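Local atomic coordinates of core protein VP7 (PDB entry 1BVP), a protein that forms trimers that assemble as 260 capsomers on a VP3 scaffold, helping to form the inner capsid of bluetongue virus. Residues Val77-Thr85 against Pro325-Asn333. Residues are numbered along the deposited sequence; the frame is centred on the assembly and turned at random.
Sequences VGPISPDYT and PEFAIHGVN
The imidazole of His-330 lies over the ring of Pro-82, whose CD makes a CH-pi contact with one face, 4.1 Å from the ring centroid and 27° off the normal. CA of Ser-81 approaches that ring nearer its rim, while the carbonyl O of Pro-79 meets its edge in plane, 3.4 Å from CD2. Around this overlap the two loops illustrate how chain segments without regular secondary structure can be joined by a few well-placed polar groups. The backbone N of His-330 donates to O of Ile-80 across 2.9 Å, nearly straight at 169°. Ser-81 OG, turned anti to its own N (chi1 178°), accepts from the backbone N of Asp-83 at 3.0 Å, which closes an ST turn; a longer bond arrives from N of Tyr-84. The same OG is modelled unusually close to O of Ala-328, so a bond to the other loop is likely but its length is not reliable. Where that hydroxyl would donate, the carboxylate of Asp-83 accepts: its CG stands beside the backbone N, and OD2 receives N of Ala-328 at 2.9 Å, from above the carboxylate plane. Side chains of 77-85 thus address both polar backbone atoms of Ala-328, while its CB packs on Pro-82 CG, 4.0 Å away. Past Ile-329 the chain reverses in a type II turn, with Gly-331 at its third position. The contact belongs to the helical part of the subunit, where Phe-327 sets its ring edge-to-face with Phe-63 of helix 55-73 and Ile-329 packs on Thr-277 and Leu-281 of helix 276-286.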
loop_
_atom_site.group_PDB
_atom_site.type_symbol
_atom_site.label_atom_id
_atom_site.label_comp_id
_atom_site.label_asym_id
_atom_site.label_seq_id
_atom_site.Cartn_x
_atom_site.Cartn_y
_atom_site.Cartn_z
ATOM N N VAL A 77 13.387 -14.142 25.964
ATOM C CA VAL A 77 13.059 -15.379 25.263
ATOM C C VAL A 77 13.045 -16.665 26.034
ATOM O O VAL A 77 12.359 -17.624 25.620
ATOM C CB VAL A 77 13.984 -15.717 24.044
ATOM C CG1 VAL A 77 13.356 -15.340 22.769
ATOM C CG2 VAL A 77 15.367 -15.167 24.211
ATOM N N GLY A 78 13.863 -16.757 27.074
ATOM C CA GLY A 78 13.913 -18.008 27.808
ATOM C C GLY A 78 14.927 -18.923 27.150
ATOM O O GLY A 78 15.545 -18.575 26.135
ATOM N N PRO A 79 15.118 -20.117 27.697
ATOM C CA PRO A 79 16.094 -21.055 27.127
ATOM C C PRO A 79 15.665 -21.699 25.826
ATOM O O PRO A 79 15.209 -22.838 25.804
ATOM C CB PRO A 79 16.253 -22.084 28.240
ATOM C CG PRO A 79 14.842 -22.141 28.810
ATOM C CD PRO A 79 14.448 -20.681 28.879
ATOM N N ILE A 80 15.888 -21.005 24.726
ATOM C CA ILE A 80 15.495 -21.551 23.436
ATOM C C ILE A 80 16.646 -22.254 22.739
ATOM O O ILE A 80 16.450 -22.958 21.734
ATOM C CB ILE A 80 15.016 -20.428 22.525
ATOM C CG1 ILE A 80 16.154 -19.429 22.298
ATOM C CG2 ILE A 80 13.893 -19.699 23.188
ATOM C CD1 ILE A 80 15.761 -18.176 21.558
ATOM N N SER A 81 17.848 -22.110 23.280
ATOM C CA SER A 81 18.980 -22.681 22.581
ATOM C C SER A 81 20.164 -23.084 23.416
ATOM O O SER A 81 20.486 -22.465 24.435
ATOM C CB SER A 81 19.440 -21.664 21.520
ATOM O OG SER A 81 20.575 -22.107 20.819
ATOM N N PRO A 82 20.799 -24.179 23.019
ATOM C CA PRO A 82 21.987 -24.686 23.726
ATOM C C PRO A 82 23.230 -23.875 23.287
ATOM O O PRO A 82 24.265 -23.909 23.936
ATOM C CB PRO A 82 22.074 -26.143 23.245
ATOM C CG PRO A 82 21.516 -26.099 21.837
ATOM C CD PRO A 82 20.340 -25.117 21.969
ATOM N N ASP A 83 23.079 -23.113 22.204
ATOM C CA ASP A 83 24.148 -22.318 21.627
ATOM C C ASP A 83 24.088 -20.862 21.989
ATOM O O ASP A 83 25.102 -20.177 21.959
ATOM C CB ASP A 83 24.137 -22.456 20.097
ATOM C CG ASP A 83 24.467 -23.868 19.640
ATOM O OD1 ASP A 83 24.990 -24.665 20.461
ATOM O OD2 ASP A 83 24.201 -24.206 18.465
ATOM N N TYR A 84 22.904 -20.380 22.329
ATOM C CA TYR A 84 22.743 -18.974 22.653
ATOM C C TYR A 84 22.070 -18.791 23.981
ATOM O O TYR A 84 21.073 -19.459 24.299
ATOM C CB TYR A 84 21.928 -18.275 21.560
ATOM C CG TYR A 84 21.324 -16.939 21.969
ATOM C CD1 TYR A 84 22.090 -15.770 21.973
ATOM C CD2 TYR A 84 19.993 -16.839 22.367
ATOM C CE1 TYR A 84 21.558 -14.539 22.363
ATOM C CE2 TYR A 84 19.452 -15.596 22.766
ATOM C CZ TYR A 84 20.247 -14.458 22.762
ATOM O OH TYR A 84 19.747 -13.254 23.207
ATOM N N THR A 85 22.600 -17.855 24.750
ATOM C CA THR A 85 22.022 -17.526 26.039
ATOM C C THR A 85 21.877 -16.017 26.083
ATOM O O THR A 85 22.836 -15.292 25.879
ATOM C CB THR A 85 22.901 -18.023 27.175
ATOM O OG1 THR A 85 23.194 -19.410 26.938
ATOM C CG2 THR A 85 22.176 -17.885 28.516
ATOM N N PRO A 325 24.121 -16.948 10.129
ATOM C CA PRO A 325 24.548 -17.754 11.276
ATOM C C PRO A 325 23.985 -19.171 11.254
ATOM O O PRO A 325 23.066 -19.464 10.488
ATOM C CB PRO A 325 24.036 -16.948 12.462
ATOM C CG PRO A 325 22.804 -16.350 11.957
ATOM C CD PRO A 325 23.129 -15.935 10.534
ATOM N N GLU A 326 24.597 -20.060 12.036
ATOM C CA GLU A 326 24.184 -21.457 12.142
ATOM C C GLU A 326 24.268 -21.877 13.576
ATOM O O GLU A 326 25.339 -21.961 14.154
ATOM C CB GLU A 326 25.078 -22.389 11.344
ATOM C CG GLU A 326 24.962 -22.248 9.844
ATOM C CD GLU A 326 25.884 -23.210 9.107
ATOM O OE1 GLU A 326 26.072 -24.359 9.598
ATOM O OE2 GLU A 326 26.437 -22.809 8.052
ATOM N N PHE A 327 23.123 -22.131 14.166
ATOM C CA PHE A 327 23.091 -22.563 15.538
ATOM C C PHE A 327 21.837 -23.388 15.738
ATOM O O PHE A 327 20.981 -23.444 14.855
ATOM C CB PHE A 327 23.161 -21.377 16.484
ATOM C CG PHE A 327 22.092 -20.372 16.266
ATOM C CD1 PHE A 327 22.166 -19.478 15.200
ATOM C CD2 PHE A 327 21.014 -20.290 17.136
ATOM C CE1 PHE A 327 21.180 -18.515 15.002
ATOM C CE2 PHE A 327 20.019 -19.329 16.950
ATOM C CZ PHE A 327 20.105 -18.446 15.885
ATOM N N ALA A 328 21.734 -24.014 16.903
ATOM C CA ALA A 328 20.617 -24.889 17.227
ATOM C C ALA A 328 19.536 -24.281 18.102
ATOM O O ALA A 328 19.830 -23.555 19.053
ATOM C CB ALA A 328 21.146 -26.126 17.890
ATOM N N ILE A 329 18.287 -24.631 17.800
ATOM C CA ILE A 329 17.127 -24.170 18.573
ATOM C C ILE A 329 16.374 -25.422 19.045
ATOM O O ILE A 329 16.220 -26.390 18.287
ATOM C CB ILE A 329 16.232 -23.258 17.718
ATOM C CG1 ILE A 329 16.963 -21.938 17.469
ATOM C CG2 ILE A 329 14.932 -22.989 18.424
ATOM C CD1 ILE A 329 16.264 -21.012 16.549
ATOM N N HIS A 330 15.990 -25.448 20.314
ATOM C CA HIS A 330 15.288 -26.615 20.864
ATOM C C HIS A 330 14.034 -26.959 20.087
ATOM O O HIS A 330 13.184 -26.102 19.835
ATOM C CB HIS A 330 14.915 -26.401 22.334
ATOM C CG HIS A 330 16.081 -26.431 23.271
ATOM N ND1 HIS A 330 17.130 -27.324 23.133
ATOM C CD2 HIS A 330 16.380 -25.657 24.342
ATOM C CE1 HIS A 330 18.030 -27.090 24.077
ATOM N NE2 HIS A 330 17.601 -26.084 24.824
ATOM N N GLY A 331 13.937 -28.215 19.681
ATOM C CA GLY A 331 12.760 -28.640 18.957
ATOM C C GLY A 331 12.771 -28.406 17.467
ATOM O O GLY A 331 11.847 -28.821 16.776
ATOM N N VAL A 332 13.816 -27.774 16.952
ATOM C CA VAL A 332 13.913 -27.510 15.528
ATOM C C VAL A 332 14.845 -28.528 14.900
ATOM O O VAL A 332 15.938 -28.759 15.392
ATOM C CB VAL A 332 14.420 -26.075 15.279
ATOM C CG1 VAL A 332 14.676 -25.832 13.791
ATOM C CG2 VAL A 332 13.415 -25.062 15.857
ATOM N N ASN A 333 14.410 -29.124 13.799
ATOM C CA ASN A 333 15.196 -30.134 13.105
ATOM C C ASN A 333 15.428 -29.843 11.612
ATOM O O ASN A 333 14.602 -30.188 10.768
ATOM C CB ASN A 333 14.499 -31.466 13.283
ATOM C CG ASN A 333 15.429 -32.506 13.775
ATOM O OD1 ASN A 333 16.037 -33.229 12.980
ATOM N ND2 ASN A 333 15.634 -32.545 15.089
#